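PDB 5EJD: TqaA, which is a fungal nonribosomal peptide synthetase, represented here by its third thiolation (peptidyl carrier) domain, which probably carries intermediates on a 4'-phosphopantetheine arm. Local coordinates for residues 12-15 against 16-20; 21-24 against 25-28; 29-33 against 34-38; 37-40 against 41-44. All blocks are in the same frame, centred on the assembly; numbering follows the deposited sequence.

Contact 1 of 4, residues 12-15 against 16-20; sequences LANI and WATVL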
loop_
_atom_site.group_PDB
_atom_site.type_symbol
_atom_site.label_atom_id
_atom_site.label_comp_id
_atom_site.label_asym_id
_atom_site.label_seq_id
_atom_site.Cartn_x
_atom_site.Cartn_y
_atom_site.Cartn_z
ATOM N N LEU B 12 12.814 -13.784 19.189
ATOM C CA LEU B 12 11.719 -12.837 19.063
ATOM C C LEU B 12 12.061 -11.420 19.540
ATOM O O LEU B 12 11.664 -10.440 18.925
ATOM C CB LEU B 12 10.536 -13.375 19.840
ATOM C CG LEU B 12 9.217 -12.751 19.532
ATOM C CD1 LEU B 12 8.889 -12.902 18.047
ATOM C CD2 LEU B 12 8.168 -13.436 20.416
ATOM N N ALA B 13 12.852 -11.324 20.592
ATOM C CA ALA B 13 13.268 -10.051 21.088
ATOM C C ALA B 13 14.154 -9.334 20.091
ATOM O O ALA B 13 14.085 -8.117 19.924
ATOM C CB ALA B 13 14.018 -10.227 22.401
ATOM N N ASN B 14 15.043 -10.080 19.466
ATOM C CA ASN B 14 15.853 -9.520 18.431
ATOM C C ASN B 14 15.014 -8.990 17.279
ATOM O O ASN B 14 15.328 -7.973 16.671
ATOM C CB ASN B 14 16.847 -10.548 17.983
ATOM C CG ASN B 14 17.873 -9.990 17.028
ATOM O OD1 ASN B 14 18.414 -8.898 17.237
ATOM N ND2 ASN B 14 18.137 -10.722 15.957
ATOM N N ILE B 15 13.980 -9.717 16.941
ATOM C CA ILE B 15 13.089 -9.286 15.883
ATOM C C ILE B 15 12.378 -7.978 16.285
ATOM O O ILE B 15 12.282 -7.053 15.482
ATOM C CB ILE B 15 12.063 -10.386 15.578
ATOM C CG1 ILE B 15 12.757 -11.505 14.811
ATOM C CG2 ILE B 15 10.894 -9.847 14.771
ATOM C CD1 ILE B 15 11.920 -12.745 14.725
ATOM N N TRP B 16 11.874 -7.917 17.509
ATOM C CA TRP B 16 11.208 -6.702 17.955
ATOM C C TRP B 16 12.176 -5.539 17.962
ATOM O O TRP B 16 11.823 -4.417 17.628
ATOM C CB TRP B 16 10.667 -6.899 19.353
ATOM C CG TRP B 16 9.450 -7.727 19.430
ATOM C CD1 TRP B 16 9.040 -8.670 18.558
ATOM C CD2 TRP B 16 8.503 -7.733 20.498
ATOM N NE1 TRP B 16 7.880 -9.273 19.014
ATOM C CE2 TRP B 16 7.531 -8.698 20.200
ATOM C CE3 TRP B 16 8.359 -6.970 21.652
ATOM C CZ2 TRP B 16 6.452 -8.927 21.006
ATOM C CZ3 TRP B 16 7.281 -7.214 22.476
ATOM C CH2 TRP B 16 6.349 -8.185 22.155
ATOM N N ALA B 17 13.407 -5.801 18.369
ATOM C CA ALA B 17 14.412 -4.752 18.393
ATOM C C ALA B 17 14.638 -4.144 17.005
ATOM O O ALA B 17 14.690 -2.939 16.866
ATOM C CB ALA B 17 15.723 -5.265 18.963
ATOM N N THR B 18 14.743 -4.976 15.985
ATOM C CA THR B 18 14.977 -4.476 14.639
ATOM C C THR B 18 13.738 -3.739 14.120
ATOM O O THR B 18 13.848 -2.674 13.548
ATOM C CB THR B 18 15.224 -5.673 13.691
ATOM O OG1 THR B 18 16.252 -6.519 14.204
ATOM C CG2 THR B 18 15.570 -5.253 12.294
ATOM N N VAL B 19 12.568 -4.295 14.366
ATOM C CA VAL B 19 11.359 -3.788 13.750
ATOM C C VAL B 19 10.911 -2.499 14.423
ATOM O O VAL B 19 10.357 -1.636 13.792
ATOM C CB VAL B 19 10.277 -4.894 13.794
ATOM C CG1 VAL B 19 8.876 -4.355 13.841
ATOM C CG2 VAL B 19 10.436 -5.815 12.590
ATOM N N LEU B 20 11.030 -2.443 15.730
ATOM C CA LEU B 20 10.648 -1.263 16.483
ATOM C C LEU B 20 11.816 -0.274 16.637
ATOM O O LEU B 20 11.599 0.822 17.103
ATOM C CB LEU B 20 10.114 -1.661 17.872
ATOM C CG LEU B 20 8.947 -2.643 17.849
ATOM C CD1 LEU B 20 8.648 -3.114 19.261
ATOM C CD2 LEU B 20 7.694 -2.057 17.231
#

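Contact 2 of 4, residues 21-24 against 25-28; sequences DIPI and GTIS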
loop_
_atom_site.group_PDB
_atom_site.type_symbol
_atom_site.label_atom_id
_atom_site.label_comp_id
_atom_site.label_asym_id
_atom_site.label_seq_id
_atom_site.Cartn_x
_atom_site.Cartn_y
_atom_site.Cartn_z
ATOM N N ASP B 21 13.031 -0.639 16.220
ATOM C CA ASP B 21 14.211 0.248 16.328
ATOM C C ASP B 21 14.449 0.675 17.773
ATOM O O ASP B 21 14.662 1.838 18.077
ATOM C CB ASP B 21 14.046 1.467 15.425
ATOM C CG ASP B 21 14.592 1.231 14.015
ATOM O OD1 ASP B 21 15.743 0.734 13.932
ATOM O OD2 ASP B 21 13.871 1.500 12.991
ATOM N N ILE B 22 14.360 -0.296 18.662
ATOM C CA ILE B 22 14.624 -0.105 20.064
ATOM C C ILE B 22 15.746 -1.066 20.454
ATOM O O ILE B 22 15.945 -2.069 19.793
ATOM C CB ILE B 22 13.380 -0.236 20.953
ATOM C CG1 ILE B 22 12.549 -1.464 20.655
ATOM C CG2 ILE B 22 12.471 0.967 20.750
ATOM C CD1 ILE B 22 12.670 -2.562 21.654
ATOM N N PRO B 23 16.523 -0.716 21.498
ATOM C CA PRO B 23 17.710 -1.540 21.788
ATOM C C PRO B 23 17.332 -2.823 22.512
ATOM O O PRO B 23 16.415 -2.844 23.352
ATOM C CB PRO B 23 18.613 -0.620 22.635
ATOM C CG PRO B 23 17.732 0.469 23.117
ATOM C CD PRO B 23 16.500 0.550 22.260
ATOM N N ILE B 24 18.013 -3.888 22.113
ATOM C CA ILE B 24 17.707 -5.256 22.552
ATOM C C ILE B 24 17.716 -5.397 24.068
ATOM O O ILE B 24 16.834 -6.054 24.656
ATOM C CB ILE B 24 18.661 -6.280 21.886
ATOM C CG1 ILE B 24 18.361 -7.701 22.363
ATOM C CG2 ILE B 24 20.129 -5.972 22.168
ATOM C CD1 ILE B 24 16.980 -8.209 22.019
ATOM N N GLY B 25 18.675 -4.729 24.711
ATOM C CA GLY B 25 18.759 -4.728 26.176
ATOM C C GLY B 25 17.527 -4.246 26.936
ATOM O O GLY B 25 17.437 -4.499 28.141
ATOM N N THR B 26 16.608 -3.520 26.280
ATOM C CA THR B 26 15.451 -2.957 26.955
ATOM C C THR B 26 14.246 -3.814 26.868
ATOM O O THR B 26 13.184 -3.456 27.383
ATOM C CB THR B 26 15.046 -1.609 26.353
ATOM O OG1 THR B 26 14.512 -1.790 25.036
ATOM C CG2 THR B 26 16.245 -0.671 26.318
ATOM N N ILE B 27 14.390 -4.984 26.257
ATOM C CA ILE B 27 13.226 -5.821 25.984
ATOM C C ILE B 27 13.094 -6.938 27.015
ATOM O O ILE B 27 14.013 -7.712 27.196
ATOM C CB ILE B 27 13.291 -6.413 24.567
ATOM C CG1 ILE B 27 13.225 -5.300 23.535
ATOM C CG2 ILE B 27 12.118 -7.347 24.339
ATOM C CD1 ILE B 27 13.466 -5.778 22.146
ATOM N N SER B 28 11.967 -6.978 27.723
ATOM C CA SER B 28 11.729 -8.009 28.677
ATOM C C SER B 28 10.630 -8.915 28.166
ATOM O O SER B 28 9.853 -8.551 27.289
ATOM C CB SER B 28 11.383 -7.434 30.066
ATOM O OG SER B 28 9.994 -7.268 30.228
#

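Contact 3 of 4, residues 29-33 against 34-38; sequences ASDNF and FFRGG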
loop_
_atom_site.group_PDB
_atom_site.type_symbol
_atom_site.label_atom_id
_atom_site.label_comp_id
_atom_site.label_asym_id
_atom_site.label_seq_id
_atom_site.Cartn_x
_atom_site.Cartn_y
_atom_site.Cartn_z
ATOM N N ALA B 29 10.590 -10.115 28.722
ATOM C CA ALA B 29 9.640 -11.124 28.320
ATOM C C ALA B 29 8.198 -10.731 28.541
ATOM O O ALA B 29 7.321 -11.294 27.901
ATOM C CB ALA B 29 9.944 -12.430 29.030
ATOM N N SER B 30 7.954 -9.769 29.418
ATOM C CA SER B 30 6.577 -9.297 29.702
ATOM C C SER B 30 6.162 -8.095 28.846
ATOM O O SER B 30 5.080 -7.564 29.027
ATOM C CB SER B 30 6.505 -8.896 31.175
ATOM O OG SER B 30 7.472 -7.890 31.423
ATOM N N ASP B 31 7.070 -7.617 27.990
ATOM C CA ASP B 31 6.771 -6.503 27.105
ATOM C C ASP B 31 5.643 -6.797 26.092
ATOM O O ASP B 31 5.515 -7.893 25.543
ATOM C CB ASP B 31 8.001 -6.067 26.329
ATOM C CG ASP B 31 8.868 -5.098 27.091
ATOM O OD1 ASP B 31 8.351 -4.352 27.943
ATOM O OD2 ASP B 31 10.089 -5.046 26.802
ATOM N N ASN B 32 4.824 -5.772 25.898
ATOM C CA ASN B 32 3.712 -5.795 24.987
ATOM C C ASN B 32 4.089 -5.069 23.688
ATOM O O ASN B 32 4.464 -3.890 23.700
ATOM C CB ASN B 32 2.529 -5.110 25.670
ATOM C CG ASN B 32 1.318 -5.057 24.798
ATOM O OD1 ASN B 32 1.353 -4.500 23.680
ATOM N ND2 ASN B 32 0.255 -5.693 25.238
ATOM N N PHE B 33 3.929 -5.759 22.572
ATOM C CA PHE B 33 4.316 -5.231 21.270
ATOM C C PHE B 33 3.736 -3.842 20.974
ATOM O O PHE B 33 4.425 -2.969 20.476
ATOM C CB PHE B 33 3.878 -6.218 20.179
ATOM C CG PHE B 33 4.406 -5.892 18.785
ATOM C CD1 PHE B 33 3.564 -5.345 17.837
ATOM C CD2 PHE B 33 5.680 -6.209 18.427
ATOM C CE1 PHE B 33 4.002 -5.062 16.572
ATOM C CE2 PHE B 33 6.142 -5.927 17.155
ATOM C CZ PHE B 33 5.297 -5.348 16.222
ATOM N N PHE B 34 2.461 -3.654 21.267
ATOM C CA PHE B 34 1.777 -2.401 20.961
ATOM C C PHE B 34 2.143 -1.297 21.953
ATOM O O PHE B 34 2.376 -0.158 21.544
ATOM C CB PHE B 34 0.261 -2.629 20.884
ATOM C CG PHE B 34 -0.118 -3.628 19.817
ATOM C CD1 PHE B 34 -0.239 -3.230 18.500
ATOM C CD2 PHE B 34 -0.286 -4.952 20.110
ATOM C CE1 PHE B 34 -0.571 -4.134 17.506
ATOM C CE2 PHE B 34 -0.627 -5.867 19.109
ATOM C CZ PHE B 34 -0.774 -5.459 17.804
ATOM N N PHE B 35 2.299 -1.639 23.228
ATOM C CA PHE B 35 2.762 -0.662 24.179
ATOM C C PHE B 35 4.181 -0.162 23.868
ATOM O O PHE B 35 4.476 0.987 24.173
ATOM C CB PHE B 35 2.656 -1.200 25.582
ATOM C CG PHE B 35 2.948 -0.176 26.666
ATOM C CD1 PHE B 35 1.979 0.770 27.032
ATOM C CD2 PHE B 35 4.195 -0.183 27.364
ATOM C CE1 PHE B 35 2.249 1.682 28.043
ATOM C CE2 PHE B 35 4.463 0.741 28.378
ATOM C CZ PHE B 35 3.493 1.668 28.716
ATOM N N ARG B 36 5.053 -0.993 23.283
ATOM C CA ARG B 36 6.362 -0.516 22.889
ATOM C C ARG B 36 6.343 0.257 21.558
ATOM O O ARG B 36 7.396 0.652 21.075
ATOM C CB ARG B 36 7.382 -1.652 22.816
ATOM C CG ARG B 36 7.674 -2.402 24.133
ATOM C CD ARG B 36 8.214 -1.521 25.253
ATOM N NE ARG B 36 9.459 -0.844 24.908
ATOM C CZ ARG B 36 10.673 -1.333 25.144
ATOM N NH1 ARG B 36 11.739 -0.642 24.755
ATOM N NH2 ARG B 36 10.828 -2.512 25.729
ATOM N N GLY B 37 5.165 0.462 20.971
ATOM C CA GLY B 37 5.002 1.331 19.785
ATOM C C GLY B 37 4.670 0.644 18.459
ATOM O O GLY B 37 4.602 1.286 17.437
ATOM N N GLY B 38 4.446 -0.662 18.475
ATOM C CA GLY B 38 4.180 -1.391 17.266
ATOM C C GLY B 38 2.768 -1.171 16.778
ATOM O O GLY B 38 1.887 -0.923 17.577
#

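Contact 4 of 4, residues 37-40 against 41-44; sequences GGHS and IDAM. With PNS (4'-phosphopantetheine), chain R.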
loop_
_atom_site.group_PDB
_atom_site.type_symbol
_atom_site.label_atom_id
_atom_site.label_comp_id
_atom_site.label_asym_id
_atom_site.label_seq_id
_atom_site.Cartn_x
_atom_site.Cartn_y
_atom_site.Cartn_z
ATOM N N GLY B 37 5.165 0.462 20.971
ATOM C CA GLY B 37 5.002 1.331 19.785
ATOM C C GLY B 37 4.670 0.644 18.459
ATOM O O GLY B 37 4.602 1.286 17.437
ATOM N N GLY B 38 4.446 -0.662 18.475
ATOM C CA GLY B 38 4.180 -1.391 17.266
ATOM C C GLY B 38 2.768 -1.171 16.778
ATOM O O GLY B 38 1.887 -0.923 17.577
ATOM N N HIS B 39 2.579 -1.254 15.457
ATOM C CA HIS B 39 1.261 -1.338 14.870
ATOM C C HIS B 39 1.197 -2.468 13.813
ATOM O O HIS B 39 2.074 -3.309 13.750
ATOM C CB HIS B 39 0.807 0.012 14.305
ATOM C CG HIS B 39 1.751 0.601 13.333
ATOM N ND1 HIS B 39 2.363 -0.137 12.342
ATOM C CD2 HIS B 39 2.215 1.868 13.207
ATOM C CE1 HIS B 39 3.191 0.641 11.664
ATOM N NE2 HIS B 39 3.103 1.864 12.156
ATOM N N SER B 40 0.116 -2.496 13.038
ATOM C CA SER B 40 -0.176 -3.611 12.166
ATOM C C SER B 40 0.959 -3.843 11.166
ATOM O O SER B 40 1.256 -4.967 10.856
ATOM C CB SER B 40 -1.491 -3.395 11.413
ATOM O OG SER B 40 -2.568 -3.048 12.263
ATOM N N ILE B 41 1.549 -2.786 10.636
ATOM C CA ILE B 41 2.596 -2.919 9.652
ATOM C C ILE B 41 3.899 -3.419 10.246
ATOM O O ILE B 41 4.559 -4.265 9.645
ATOM C CB ILE B 41 2.731 -1.645 8.824
ATOM C CG1 ILE B 41 1.529 -1.661 7.902
ATOM C CG2 ILE B 41 4.027 -1.644 8.034
ATOM C CD1 ILE B 41 1.519 -0.687 6.790
ATOM N N ASP B 42 4.213 -2.975 11.448
ATOM C CA ASP B 42 5.338 -3.533 12.172
ATOM C C ASP B 42 5.134 -4.994 12.418
ATOM O O ASP B 42 6.086 -5.798 12.401
ATOM C CB ASP B 42 5.530 -2.793 13.509
ATOM C CG ASP B 42 5.736 -1.283 13.320
ATOM O OD1 ASP B 42 6.612 -0.890 12.509
ATOM O OD2 ASP B 42 5.019 -0.479 13.965
ATOM N N ALA B 43 3.896 -5.359 12.708
ATOM C CA ALA B 43 3.567 -6.775 13.001
ATOM C C ALA B 43 3.788 -7.617 11.765
ATOM O O ALA B 43 4.331 -8.707 11.833
ATOM C CB ALA B 43 2.133 -6.895 13.480
ATOM N N MET B 44 3.392 -7.085 10.631
ATOM C CA MET B 44 3.646 -7.763 9.353
ATOM C C MET B 44 5.155 -7.989 9.150
ATOM O O MET B 44 5.562 -9.103 8.846
ATOM C CB MET B 44 2.987 -7.006 8.192
ATOM C CG MET B 44 3.773 -6.229 7.140
ATOM S SD MET B 44 4.435 -7.273 5.983
ATOM C CE MET B 44 6.093 -6.963 6.030
HETATM O O23 PNS R . -2.247 -0.724 12.985
HETATM P P24 PNS R . -3.249 -1.615 12.292
HETATM O O26 PNS R . -4.487 -1.910 13.044
HETATM O O27 PNS R . -3.377 -1.292 10.700
HETATM C C28 PNS R . -4.360 -1.732 9.782
HETATM C C29 PNS R . -4.131 -1.277 8.267
HETATM C C30 PNS R . -4.572 0.116 8.577
HETATM C C31 PNS R . -5.157 -2.333 7.819
HETATM C C32 PNS R . -2.610 -1.547 8.050
HETATM O O33 PNS R . -2.310 -2.947 8.435
HETATM C C34 PNS R . -2.414 -1.512 6.547
HETATM O O35 PNS R . -2.593 -2.529 5.866
HETATM N N36 PNS R . -2.208 -0.594 5.661
HETATM C C37 PNS R . -1.995 0.782 5.684
HETATM C C38 PNS R . -0.863 1.157 4.744
HETATM C C39 PNS R . -1.180 1.372 3.288
HETATM O O40 PNS R . -1.366 0.409 2.594
HETATM N N41 PNS R . -1.127 2.628 2.847
HETATM C C42 PNS R . -1.396 3.027 1.490
HETATM C C43 PNS R . -0.389 2.495 0.524
HETATM S S44 PNS R . 0.015 3.741 -0.719
#

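Contact 1 of 4, residues 12-15 against 16-20
Thr18 binds the carbonyl of Asn14 twice, one turn back along helix 7-20. Its OG1 donates to Asn14 O at 3.0 Å. Its backbone N reaches the same Asn14 O at 3.1 Å. The two donors come from opposite faces of the carbonyl plane, so the oxygen is gripped from both sides. The hydroxyl can reach back because OG1 stands beside its own backbone N (chi1 -53°). This bond gives the Thr18 hydroxyl a backbone partner on an exposed side of the helix.

The other bonds are the regular i to i+4 ladder. Trp16 N donates to Leu12 O at 2.9 Å, Ala17 N to Ala13 O at 2.9 Å and Val19 N to Ile15 O at 3.0 Å.

Packing follows the same spacing. The indole of Trp16 swings back along the helix toward Leu12, and its pyrrole side meets that residue. Leu12 CG lies 3.8 Å from Trp16 NE1, and Leu12 CD1 is almost as near to the same nitrogen. Trp16 CD1 also comes within 3.2 Å of Leu12 O. One turn on, Val19 CB lies 3.4 Å from Ile15 O.

Other parts of the fold pack on the apolar side chains. Leu12 and Trp16 both touch Leu68 of helix 68-74, and the Trp16 ring also meets Phe33 edge-to-face. Ile15 and Val19 turn to helix 40-52, Ala13 and Ala17 to the loop. The arrangement is that of the long first helix of a carrier-protein four-helix bundle, packed on several sides, with Asn14 and Thr18 at an exposed edge.

Contact 2 of 4, residues 21-24 against 25-28
Ile22 meets Ile27 across a short 3-10 turn in the long loop between helix 7-20 and helix 40-52, a connection characteristic of the carrier-protein fold. Ile22 CD1 is modelled 3.3 Å from Ile27 CD1, closer than methyls normally pack, so the exact fit is doubtful. The two side chains cross at about a right angle. Ile22 CG1 sits between its backbone N and carbonyl carbon (chi1 48°), which turns the ethyl branch inward over the turn.

Pro23 comes next and supplies the main acceptor. Pro23 O takes two bonds from Thr26. The backbone N of Thr26 comes in above the carbonyl plane at 3.0 Å, while the hydroxyl lies in that plane. Thr26 OG1 is bonded a second time, to Arg36 NH1, so it joins the turn to the following part of the loop. The ring carbon Pro23 CG touches the methyl Thr26 CG2 at 3.7 Å.

Ile24 closes the turn one step further on. Ile24 O accepts from Ile27 N at 3.1 Å, again from above the carbonyl plane. With the Thr26 N bond this makes two successive i to i+3 links, the signature of a 3-10 segment. The Ile24 side chain folds back, and its CD1 lies 4.3 Å from Ile27 CD1.

Ile24 and Ile27 both touch Ala13 of helix 7-20, and Ile27 also packs on Trp16 and Ala17. The turn itself is mostly exposed. Its hydroxyl bond is the shortest of the three across the turn: Thr26 OG1 lies 2.8 Å from Pro23 O.

Contact 3 of 4, residues 29-33 against 34-38
Phe33 and Phe34 meet edge-to-face, their planes at 86° and ring centroids 5.5 Å apart. Phe33 CD1 stands over the centre of one Phe34 face. At the edge of the Phe34 ring, near its plane, lies Asn32 OD1. The Phe33 ring also packs directly on the Gly38 backbone, with Phe33 CE1 3.7 Å from Gly38 CA.

The guanidinium of Arg36 takes Asp31 at its edge. Arg36 NH2 reaches Asp31 OD2 at 2.8 Å in a salt bridge whose hydrogen bond is weak and bent. The carboxylate is turned 72° from the guanidinium plane. Bends at chi2 and chi3 fold the arginine back to it.

Asn32 organises the backbone. Its CG stands anti to the backbone N (chi1 179°), and this carries OD1 over the start of the turn. Phe35 N donates to Asn32 OD1 at 3.0 Å, and Phe34 N adds a weak bond to the same oxygen. Arg36 N bonds to Asn32 O at 3.0 Å. Phe34 to Gly37 form a type I beta turn, enclosed by the Gly38 N to Phe33 O bond of 3.1 Å.

The loop leads from helix 7-20 to helix 40-52 and packs against both. Asp31 touches Trp16 and Arg36 touches Leu20 of the first, and Phe33 packs on Asp42 and Ala43 of the second. Phe34 meets Phe63 of helix 59-64.

Contact 4 of 4, residues 37-40 against 41-44
Ser40 is covalently modified: its OG is bonded to P24 of 4'-phosphopantetheine at 1.6 Å. This is the attachment site of the carrier domain, and Ser40 is the first residue of helix 40-52. His39 and Asp42 form a capping box there. Ser40 N donates to the phosphate oxygen O23 at 3.0 Å. The anionic group thus sits at the helix N-terminus, where the helix dipole would probably favour it.

In the box, His39 N donates to Asp42 OD2 at 3.0 Å, using the anti lone pair of that oxygen. His39 ND1 answers with a weak bond from Ile41 N. The imidazole can do this because chi1 (55°) tucks it back over the helix start. Asp42 OD2 then lies over one face of the ring, offset toward its rim, with the carboxylate nearly parallel to the imidazole. Regular helix bonds begin with Ala43 N to His39 O at 2.9 Å.

Another protein chain packs against His39, Ser40, Ile41 and Met44, and residues of another chain also hydrogen-bond the cofactor. Within the domain, Ser40 touches Phe63. Ile41 lies along the pantetheine arm, its CD1 3.6 Å from the cofactor carbon C38.

Overall arrangement
The four contacts follow one another along the chain. Contact 1 lies within helix 7-20, contacts 2 and 3 in the long loop, and contact 4 at the start of helix 40-52. Contact 2 is a surface turn, contacts 1 and 3 are partly buried, and contact 4 is mostly buried. Contacts 3 and 4 share Gly37 and Gly38, so the loop runs straight into the helix start. Contact 1 touches each of the other three. Contact 2 lies away from the cofactor, its centre about 16 Å from that of contact 4. Chemistry shifts from helical ladder to 3-10 turn, then salt bridge and aromatic pair, then a helix cap and a phosphate ester.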